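Long-range contacts in choline dehydrogenase and related flavoproteins (Aspergillus oryzae, PDB 3Q9T), which is a formate oxidase of the glucose-methanol-choline oxidoreductase family, a flavoprotein that carries 8-formyl-FAD at its catalytic site: residues 71-79 / 498-507; 232-243 / 256-264. All coordinates share one frame; numbering follows the deposited sequence.

Interaction 1: residues 71-79 / 498-507; sequences MVRRDDYER and HRAVLDRCQT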
loop_
_atom_site.group_PDB
_atom_site.type_symbol
_atom_site.label_atom_id
_atom_site.label_comp_id
_atom_site.label_asym_id
_atom_site.label_seq_id
_atom_site.Cartn_x
_atom_site.Cartn_y
_atom_site.Cartn_z
ATOM N N MET A 71 -4.473 5.590 -2.220
ATOM C CA MET A 71 -4.348 6.177 -3.550
ATOM C C MET A 71 -5.324 5.526 -4.504
ATOM O O MET A 71 -6.009 6.200 -5.274
ATOM C CB MET A 71 -2.918 6.000 -4.061
ATOM C CG MET A 71 -1.879 6.755 -3.223
ATOM S SD MET A 71 -1.898 8.541 -3.549
ATOM C CE MET A 71 -1.780 9.163 -1.876
ATOM N N VAL A 72 -5.370 4.203 -4.460
ATOM C CA VAL A 72 -6.336 3.468 -5.237
ATOM C C VAL A 72 -6.925 2.320 -4.452
ATOM O O VAL A 72 -6.240 1.679 -3.653
ATOM C CB VAL A 72 -5.794 3.047 -6.647
ATOM C CG1 VAL A 72 -4.319 3.334 -6.780
ATOM C CG2 VAL A 72 -6.126 1.613 -6.970
ATOM N N ARG A 73 -8.221 2.111 -4.659
ATOM C CA ARG A 73 -8.965 1.043 -4.021
ATOM C C ARG A 73 -9.903 0.432 -5.052
ATOM O O ARG A 73 -11.070 0.793 -5.127
ATOM C CB ARG A 73 -9.760 1.579 -2.821
ATOM C CG ARG A 73 -10.460 0.484 -2.016
ATOM C CD ARG A 73 -11.149 1.044 -0.773
ATOM N NE ARG A 73 -10.185 1.354 0.276
ATOM C CZ ARG A 73 -10.393 2.240 1.249
ATOM N NH1 ARG A 73 -9.457 2.447 2.173
ATOM N NH2 ARG A 73 -11.536 2.920 1.306
ATOM N N ARG A 74 -9.351 -0.451 -5.877
ATOM C CA ARG A 74 -10.102 -1.203 -6.865
ATOM C C ARG A 74 -10.138 -2.640 -6.366
ATOM O O ARG A 74 -9.373 -2.997 -5.470
ATOM C CB ARG A 74 -9.398 -1.163 -8.227
ATOM C CG ARG A 74 -9.375 0.212 -8.918
ATOM C CD ARG A 74 -8.335 0.243 -10.043
ATOM N NE ARG A 74 -8.443 -0.922 -10.928
ATOM C CZ ARG A 74 -9.223 -0.980 -12.006
ATOM N NH1 ARG A 74 -9.969 0.064 -12.363
ATOM N NH2 ARG A 74 -9.246 -2.081 -12.739
ATOM N N ASP A 75 -11.011 -3.464 -6.940
ATOM C CA ASP A 75 -11.032 -4.885 -6.601
ATOM C C ASP A 75 -9.711 -5.598 -6.979
ATOM O O ASP A 75 -9.269 -6.492 -6.273
ATOM C CB ASP A 75 -12.244 -5.590 -7.239
ATOM C CG ASP A 75 -13.551 -5.385 -6.444
ATOM O OD1 ASP A 75 -13.498 -4.738 -5.373
ATOM O OD2 ASP A 75 -14.631 -5.888 -6.875
ATOM N N ASP A 76 -9.089 -5.210 -8.091
ATOM C CA ASP A 76 -7.847 -5.848 -8.520
ATOM C C ASP A 76 -6.580 -5.228 -7.918
ATOM O O ASP A 76 -5.486 -5.730 -8.134
ATOM C CB ASP A 76 -7.729 -5.886 -10.051
ATOM C CG ASP A 76 -7.661 -4.473 -10.699
ATOM O OD1 ASP A 76 -7.714 -3.443 -9.976
ATOM O OD2 ASP A 76 -7.569 -4.409 -11.953
ATOM N N TYR A 77 -6.717 -4.142 -7.166
ATOM C CA TYR A 77 -5.537 -3.413 -6.691
ATOM C C TYR A 77 -5.870 -2.377 -5.604
ATOM O O TYR A 77 -6.901 -1.708 -5.672
ATOM C CB TYR A 77 -4.804 -2.759 -7.882
ATOM C CG TYR A 77 -3.500 -2.079 -7.507
ATOM C CD1 TYR A 77 -3.493 -0.769 -7.031
ATOM C CD2 TYR A 77 -2.288 -2.743 -7.614
ATOM C CE1 TYR A 77 -2.317 -0.135 -6.673
ATOM C CE2 TYR A 77 -1.081 -2.108 -7.260
ATOM C CZ TYR A 77 -1.110 -0.799 -6.789
ATOM O OH TYR A 77 0.045 -0.140 -6.418
ATOM N N GLU A 78 -5.005 -2.269 -4.592
ATOM C CA GLU A 78 -5.146 -1.244 -3.553
ATOM C C GLU A 78 -3.796 -0.858 -2.946
ATOM O O GLU A 78 -2.998 -1.716 -2.543
ATOM C CB GLU A 78 -6.135 -1.673 -2.464
ATOM C CG GLU A 78 -6.430 -0.598 -1.388
ATOM C CD GLU A 78 -7.593 -0.986 -0.471
ATOM O OE1 GLU A 78 -7.827 -0.320 0.563
ATOM O OE2 GLU A 78 -8.290 -1.962 -0.797
ATOM N N ARG A 79 -3.543 0.446 -2.887
ATOM C CA ARG A 79 -2.304 0.941 -2.311
ATOM C C ARG A 79 -2.588 2.113 -1.373
ATOM O O ARG A 79 -3.413 2.976 -1.664
ATOM C CB ARG A 79 -1.349 1.360 -3.418
ATOM C CG ARG A 79 -0.085 2.040 -2.956
ATOM C CD ARG A 79 1.034 1.745 -3.936
ATOM N NE ARG A 79 0.749 2.219 -5.288
ATOM C CZ ARG A 79 0.857 3.494 -5.662
ATOM N NH1 ARG A 79 1.239 4.413 -4.791
ATOM N NH2 ARG A 79 0.590 3.858 -6.904
ATOM N N HIS A 498 -1.258 -1.505 -17.560
ATOM C CA HIS A 498 -2.352 -1.486 -16.603
ATOM C C HIS A 498 -1.803 -1.578 -15.173
ATOM O O HIS A 498 -2.219 -0.831 -14.282
ATOM C CB HIS A 498 -3.299 -2.650 -16.897
ATOM C CG HIS A 498 -4.483 -2.713 -15.987
ATOM N ND1 HIS A 498 -5.769 -2.479 -16.424
ATOM C CD2 HIS A 498 -4.577 -2.981 -14.664
ATOM C CE1 HIS A 498 -6.604 -2.600 -15.406
ATOM N NE2 HIS A 498 -5.906 -2.906 -14.328
ATOM N N ARG A 499 -0.856 -2.488 -14.975
ATOM C CA ARG A 499 -0.206 -2.681 -13.689
ATOM C C ARG A 499 0.730 -1.511 -13.376
ATOM O O ARG A 499 0.759 -1.000 -12.254
ATOM C CB ARG A 499 0.578 -3.994 -13.702
ATOM C CG ARG A 499 1.462 -4.204 -12.485
ATOM C CD ARG A 499 0.673 -4.667 -11.271
ATOM N NE ARG A 499 1.519 -4.791 -10.084
ATOM C CZ ARG A 499 1.096 -5.250 -8.910
ATOM N NH1 ARG A 499 -0.161 -5.641 -8.768
ATOM N NH2 ARG A 499 1.927 -5.316 -7.885
ATOM N N ALA A 500 1.493 -1.094 -14.377
ATOM C CA ALA A 500 2.399 0.044 -14.245
ATOM C C ALA A 500 1.678 1.313 -13.779
ATOM O O ALA A 500 2.149 2.000 -12.877
ATOM C CB ALA A 500 3.111 0.309 -15.571
ATOM N N VAL A 501 0.538 1.621 -14.394
ATOM C CA VAL A 501 -0.199 2.833 -14.044
ATOM C C VAL A 501 -0.682 2.786 -12.590
ATOM O O VAL A 501 -0.457 3.712 -11.810
ATOM C CB VAL A 501 -1.384 3.054 -15.000
ATOM C CG1 VAL A 501 -2.284 4.148 -14.488
ATOM C CG2 VAL A 501 -0.876 3.387 -16.399
ATOM N N LEU A 502 -1.324 1.688 -12.214
ATOM C CA LEU A 502 -1.823 1.552 -10.856
ATOM C C LEU A 502 -0.692 1.574 -9.831
ATOM O O LEU A 502 -0.820 2.171 -8.760
ATOM C CB LEU A 502 -2.673 0.286 -10.691
ATOM C CG LEU A 502 -3.900 0.183 -11.604
ATOM C CD1 LEU A 502 -4.586 -1.139 -11.399
ATOM C CD2 LEU A 502 -4.879 1.345 -11.378
ATOM N N ASP A 503 0.408 0.922 -10.149
ATOM C CA ASP A 503 1.449 0.715 -9.154
ATOM C C ASP A 503 2.409 1.889 -9.045
ATOM O O ASP A 503 3.149 2.010 -8.066
ATOM C CB ASP A 503 2.224 -0.578 -9.430
ATOM C CG ASP A 503 2.917 -1.097 -8.198
ATOM O OD1 ASP A 503 2.275 -1.107 -7.122
ATOM O OD2 ASP A 503 4.101 -1.471 -8.291
ATOM N N ARG A 504 2.396 2.758 -10.043
ATOM C CA ARG A 504 3.361 3.841 -10.090
ATOM C C ARG A 504 2.729 5.215 -9.952
ATOM O O ARG A 504 3.438 6.234 -9.893
ATOM C CB ARG A 504 4.096 3.798 -11.415
ATOM C CG ARG A 504 5.172 2.774 -11.485
ATOM C CD ARG A 504 6.378 3.436 -12.079
ATOM N NE ARG A 504 6.670 2.843 -13.353
ATOM C CZ ARG A 504 7.616 3.263 -14.177
ATOM N NH1 ARG A 504 8.346 4.333 -13.881
ATOM N NH2 ARG A 504 7.803 2.612 -15.317
ATOM N N CYS A 505 1.403 5.255 -9.942
ATOM C CA CYS A 505 0.710 6.531 -9.902
ATOM C C CYS A 505 0.789 7.115 -8.495
ATOM O O CYS A 505 1.068 6.399 -7.533
ATOM C CB CYS A 505 -0.752 6.353 -10.306
ATOM S SG CYS A 505 -1.757 5.571 -9.024
ATOM N N GLN A 506 0.544 8.418 -8.387
ATOM C CA GLN A 506 0.477 9.094 -7.093
ATOM C C GLN A 506 -0.481 10.249 -7.240
ATOM O O GLN A 506 -0.910 10.564 -8.352
ATOM C CB GLN A 506 1.855 9.649 -6.677
ATOM C CG GLN A 506 2.423 10.635 -7.676
ATOM C CD GLN A 506 3.677 11.310 -7.179
ATOM O OE1 GLN A 506 4.772 10.725 -7.198
ATOM N NE2 GLN A 506 3.527 12.546 -6.704
ATOM N N THR A 507 -0.803 10.893 -6.124
ATOM C CA THR A 507 -1.522 12.162 -6.160
ATOM C C THR A 507 -0.695 13.199 -6.906
ATOM O O THR A 507 0.524 13.254 -6.749
ATOM C CB THR A 507 -1.797 12.694 -4.733
ATOM O OG1 THR A 507 -2.470 13.955 -4.817
ATOM C CG2 THR A 507 -0.485 12.882 -3.957
#

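Interaction 2: residues 232-243 / 256-264; sequences LIINEADRTCKG and FFADREVIL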
loop_
_atom_site.group_PDB
_atom_site.type_symbol
_atom_site.label_atom_id
_atom_site.label_comp_id
_atom_site.label_asym_id
_atom_site.label_seq_id
_atom_site.Cartn_x
_atom_site.Cartn_y
_atom_site.Cartn_z
ATOM N N LEU A 232 -15.689 23.120 16.256
ATOM C CA LEU A 232 -16.356 24.397 16.048
ATOM C C LEU A 232 -17.363 24.537 17.189
ATOM O O LEU A 232 -17.965 23.544 17.599
ATOM C CB LEU A 232 -17.075 24.419 14.700
ATOM C CG LEU A 232 -16.564 25.209 13.483
ATOM C CD1 LEU A 232 -15.130 25.723 13.612
ATOM C CD2 LEU A 232 -16.726 24.351 12.238
ATOM N N ILE A 233 -17.528 25.753 17.713
ATOM C CA ILE A 233 -18.526 26.020 18.760
ATOM C C ILE A 233 -19.876 26.369 18.125
ATOM O O ILE A 233 -20.046 27.444 17.516
ATOM C CB ILE A 233 -18.072 27.160 19.712
ATOM C CG1 ILE A 233 -16.682 26.859 20.289
ATOM C CG2 ILE A 233 -19.096 27.379 20.843
ATOM C CD1 ILE A 233 -16.261 27.798 21.456
ATOM N N ILE A 234 -20.829 25.453 18.268
ATOM C CA ILE A 234 -22.123 25.570 17.619
ATOM C C ILE A 234 -23.243 25.697 18.650
ATOM O O ILE A 234 -23.397 24.839 19.518
ATOM C CB ILE A 234 -22.436 24.329 16.754
ATOM C CG1 ILE A 234 -21.307 24.049 15.771
ATOM C CG2 ILE A 234 -23.757 24.510 16.018
ATOM C CD1 ILE A 234 -21.212 25.066 14.667
ATOM N N ASN A 235 -24.029 26.763 18.556
ATOM C CA ASN A 235 -25.243 26.870 19.356
ATOM C C ASN A 235 -26.416 26.221 18.638
ATOM O O ASN A 235 -26.839 26.693 17.589
ATOM C CB ASN A 235 -25.561 28.329 19.652
ATOM C CG ASN A 235 -26.769 28.480 20.543
ATOM O OD1 ASN A 235 -27.905 28.288 20.102
ATOM N ND2 ASN A 235 -26.532 28.808 21.812
ATOM N N GLU A 236 -26.926 25.127 19.192
ATOM C CA GLU A 236 -28.021 24.385 18.571
ATOM C C GLU A 236 -29.322 25.174 18.440
ATOM O O GLU A 236 -29.995 25.112 17.403
ATOM C CB GLU A 236 -28.305 23.091 19.331
ATOM C CG GLU A 236 -27.394 21.940 18.968
ATOM C CD GLU A 236 -28.096 20.597 19.109
ATOM O OE1 GLU A 236 -29.039 20.320 18.321
ATOM O OE2 GLU A 236 -27.708 19.828 20.017
ATOM N N ALA A 237 -29.689 25.902 19.491
ATOM C CA ALA A 237 -30.961 26.615 19.472
ATOM C C ALA A 237 -30.955 27.655 18.351
ATOM O O ALA A 237 -31.912 27.750 17.566
ATOM C CB ALA A 237 -31.243 27.263 20.825
ATOM N N ASP A 238 -29.860 28.410 18.281
ATOM C CA ASP A 238 -29.677 29.468 17.294
ATOM C C ASP A 238 -29.202 28.919 15.938
ATOM O O ASP A 238 -29.068 29.682 14.978
ATOM C CB ASP A 238 -28.623 30.470 17.784
ATOM C CG ASP A 238 -28.997 31.142 19.103
ATOM O OD1 ASP A 238 -30.177 31.516 19.286
ATOM O OD2 ASP A 238 -28.088 31.315 19.950
ATOM N N ARG A 239 -28.930 27.613 15.872
ATOM C CA ARG A 239 -28.290 27.025 14.698
ATOM C C ARG A 239 -27.164 27.925 14.241
ATOM O O ARG A 239 -27.071 28.256 13.065
ATOM C CB ARG A 239 -29.286 26.872 13.557
ATOM C CG ARG A 239 -30.400 25.891 13.835
ATOM C CD ARG A 239 -31.595 26.178 12.959
ATOM N NE ARG A 239 -32.819 25.640 13.543
ATOM C CZ ARG A 239 -33.231 24.384 13.398
ATOM N NH1 ARG A 239 -32.520 23.527 12.683
ATOM N NH2 ARG A 239 -34.361 23.984 13.972
ATOM N N THR A 240 -26.318 28.342 15.176
ATOM C CA THR A 240 -25.305 29.346 14.875
ATOM C C THR A 240 -23.901 28.917 15.301
ATOM O O THR A 240 -23.715 28.297 16.353
ATOM C CB THR A 240 -25.673 30.700 15.530
ATOM O OG1 THR A 240 -26.855 31.221 14.901
ATOM C CG2 THR A 240 -24.554 31.706 15.380
ATOM N N CYS A 241 -22.916 29.230 14.468
ATOM C CA CYS A 241 -21.534 29.022 14.847
ATOM C C CYS A 241 -20.986 30.227 15.599
ATOM O O CYS A 241 -21.006 31.344 15.095
ATOM C CB CYS A 241 -20.660 28.720 13.640
ATOM S SG CYS A 241 -18.969 28.424 14.135
ATOM N N LYS A 242 -20.470 29.965 16.794
ATOM C CA LYS A 242 -20.114 30.985 17.770
ATOM C C LYS A 242 -18.614 31.306 17.731
ATOM O O LYS A 242 -18.170 32.389 18.130
ATOM C CB LYS A 242 -20.454 30.427 19.160
ATOM C CG LYS A 242 -21.410 31.231 20.007
ATOM C CD LYS A 242 -22.836 31.119 19.545
ATOM C CE LYS A 242 -23.682 32.037 20.413
ATOM N NZ LYS A 242 -22.910 33.267 20.797
ATOM N N GLY A 243 -17.830 30.339 17.275
ATOM C CA GLY A 243 -16.382 30.427 17.372
ATOM C C GLY A 243 -15.759 29.043 17.292
ATOM O O GLY A 243 -16.359 28.115 16.731
ATOM N N PHE A 256 -12.213 30.650 21.292
ATOM C CA PHE A 256 -12.217 31.984 20.684
ATOM C C PHE A 256 -13.530 32.182 19.943
ATOM O O PHE A 256 -14.040 31.251 19.313
ATOM C CB PHE A 256 -11.050 32.188 19.730
ATOM C CG PHE A 256 -9.700 32.041 20.372
ATOM C CD1 PHE A 256 -9.228 32.997 21.266
ATOM C CD2 PHE A 256 -8.891 30.956 20.069
ATOM C CE1 PHE A 256 -7.983 32.868 21.854
ATOM C CE2 PHE A 256 -7.636 30.813 20.655
ATOM C CZ PHE A 256 -7.181 31.771 21.550
ATOM N N PHE A 257 -14.068 33.396 20.016
ATOM C CA PHE A 257 -15.411 33.666 19.525
ATOM C C PHE A 257 -15.398 34.672 18.401
ATOM O O PHE A 257 -14.575 35.597 18.387
ATOM C CB PHE A 257 -16.306 34.154 20.668
ATOM C CG PHE A 257 -16.535 33.116 21.729
ATOM C CD1 PHE A 257 -17.561 32.202 21.609
ATOM C CD2 PHE A 257 -15.706 33.041 22.828
ATOM C CE1 PHE A 257 -17.764 31.226 22.569
ATOM C CE2 PHE A 257 -15.901 32.061 23.795
ATOM C CZ PHE A 257 -16.935 31.164 23.666
ATOM N N ALA A 258 -16.304 34.477 17.451
ATOM C CA ALA A 258 -16.440 35.410 16.351
ATOM C C ALA A 258 -17.726 36.177 16.554
ATOM O O ALA A 258 -18.784 35.586 16.749
ATOM C CB ALA A 258 -16.456 34.679 15.003
ATOM N N ASP A 259 -17.631 37.497 16.502
ATOM C CA ASP A 259 -18.819 38.332 16.619
ATOM C C ASP A 259 -19.577 38.477 15.304
ATOM O O ASP A 259 -20.774 38.718 15.300
ATOM C CB ASP A 259 -18.446 39.676 17.221
ATOM C CG ASP A 259 -17.981 39.530 18.644
ATOM O OD1 ASP A 259 -18.478 38.592 19.312
ATOM O OD2 ASP A 259 -17.110 40.307 19.080
ATOM N N ARG A 260 -18.887 38.285 14.186
ATOM C CA ARG A 260 -19.567 38.287 12.906
ATOM C C ARG A 260 -19.634 36.890 12.318
ATOM O O ARG A 260 -20.711 36.333 12.167
ATOM C CB ARG A 260 -18.882 39.238 11.929
ATOM C CG ARG A 260 -18.875 40.689 12.406
ATOM C CD ARG A 260 -20.274 41.178 12.785
ATOM N NE ARG A 260 -20.225 42.553 13.270
ATOM C CZ ARG A 260 -20.609 43.615 12.570
ATOM N NH1 ARG A 260 -21.109 43.480 11.342
ATOM N NH2 ARG A 260 -20.502 44.820 13.113
ATOM N N GLU A 261 -18.483 36.325 11.968
ATOM C CA GLU A 261 -18.485 35.054 11.260
ATOM C C GLU A 261 -17.231 34.241 11.480
ATOM O O GLU A 261 -16.146 34.776 11.681
ATOM C CB GLU A 261 -18.670 35.273 9.759
ATOM C CG GLU A 261 -20.004 35.900 9.363
ATOM C CD GLU A 261 -20.198 35.891 7.862
ATOM O OE1 GLU A 261 -20.004 34.819 7.252
ATOM O OE2 GLU A 261 -20.532 36.952 7.290
ATOM N N VAL A 262 -17.403 32.927 11.441
ATOM C CA VAL A 262 -16.281 32.016 11.411
ATOM C C VAL A 262 -16.090 31.499 9.987
ATOM O O VAL A 262 -17.049 31.088 9.316
ATOM C CB VAL A 262 -16.488 30.857 12.389
ATOM C CG1 VAL A 262 -15.483 29.740 12.124
ATOM C CG2 VAL A 262 -16.353 31.371 13.817
ATOM N N ILE A 263 -14.850 31.553 9.518
ATOM C CA ILE A 263 -14.513 30.977 8.225
ATOM C C ILE A 263 -13.593 29.765 8.406
ATOM O O ILE A 263 -12.473 29.879 8.924
ATOM C CB ILE A 263 -13.869 31.987 7.253
ATOM C CG1 ILE A 263 -14.737 33.246 7.066
ATOM C CG2 ILE A 263 -13.678 31.328 5.901
ATOM C CD1 ILE A 263 -14.656 34.246 8.191
ATOM N N LEU A 264 -14.084 28.605 7.987
ATOM C CA LEU A 264 -13.338 27.363 8.101
ATOM C C LEU A 264 -12.480 27.166 6.848
ATOM O O LEU A 264 -12.998 27.048 5.747
ATOM C CB LEU A 264 -14.298 26.196 8.302
ATOM C CG LEU A 264 -13.678 24.795 8.373
ATOM C CD1 LEU A 264 -12.544 24.738 9.376
ATOM C CD2 LEU A 264 -14.765 23.745 8.713
HETATM O O HOH W 1 -20.766 34.197 16.054
#

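Interaction 1: residues 71-79 / 498-507
Tyr77 lays one ring face over Leu502, whose CB sits 4.0 Å from the ring centroid, 13° off the normal, in a CH-pi contact. The tyrosine belongs to a beta hairpin, strands 67-74 and 77-81, that packs against the C-terminal end of helix 494-504 in this GMC oxidoreductase. Its CG is anti to the backbone N (chi1 -175°), which carries the ring out to the helix. At the ring's edge, Tyr77 OH donates to the anti lone pair of Asp503 OD1 at 2.5 Å. The same hydroxyl accepts from Arg79 NE at 2.7 Å, in the guanidinium plane. The hydroxyl thus relays between the two, and the nearby Arg79 would probably favour a charged Asp503. Asp503 OD2 binds His407 of the second subunit, so the contact reaches the dimer interface.

Near the hairpin turn, Arg74 grips Asp76 side-on, NE to OD1 and NH2 to OD2. His498 NE2 gives a long bond to Asp76 OD2 at 3.3 Å, from the opposite face of the carboxylate to Arg74 NH2. Arg74 NH1 also bridges to Asp454 at the start of helix 454-473.

Arg79 reaches the last turn of the helix and the loop after it. A bend at chi3 turns its guanidinium toward the helix end, and NH1 forms a salt bridge with Glu81. NH2 binds two backbone carbonyls, meeting Leu502 O at 2.9 Å and Cys505 O at 2.7 Å, the latter nearly straight with an N-H...O angle of 171°.

Interaction 2: residues 232-243 / 256-264
Beta hairpin 240-248 / 253-258 meets the crossing into the Rossmann-type parallel sheet here, as the chain turns at 259-260 and enters strand 261-264. Gly243 and Phe257 form an antiparallel non-hydrogen-bonded pair, CA to CA 4.0 Å. Beside it, Ala258 N donates to Lys242 O at 2.9 Å. A water also bridges Cys241 O and Ala258 O, the second at a rather short distance, where the strands diverge.

With CG anti to the carbonyl carbon (chi1 -65°), the Phe257 ring lies edge-on to Lys242 O and reaches Ile233 CD1, 3.9 Å from its CE1. The two side chains cross at about a right angle. His6 also meets this ring.

Beyond the corner, Val262 packs against the hairpin strand 240-248. Its CB touches Cys241 SG at 3.9 Å, and its CG2 comes within 3.7 Å of Gly243 CA. Leu232 CD2 meets Leu264 CD2 at 4.1 Å, and Leu274 and Leu275 of helix 267-277 also touch Leu232. Gly243 CA makes a CA-H...O contact with Phe256 O at 3.2 Å. Backbone atoms make the polar links, directly or through the water, while the side chains that meet between the sheets, Leu232, Cys241, Val262 and Leu264, are apolar.

In the fold
From the N terminus, the chain first runs through hairpin 71-79. It passes 232-243, and 13 residues later 256-264 returns to close the short loop of interaction 2. Only much later does helix 494-504 come back to the hairpin, closing interaction 1 over 419 residues. Interaction 2 is thus nested inside the loop of interaction 1. Their centres lie about 41 Å apart and their nearest atoms about 20 Å, without touching. Interaction 2 joins two sheets of the Rossmann-type part. Interaction 1 ties a hairpin to a helix beside the large mixed sheet, near the second subunit. The side chains of Leu264 and Thr507 each lie about 7 Å from the bound 8-formyl-FAD.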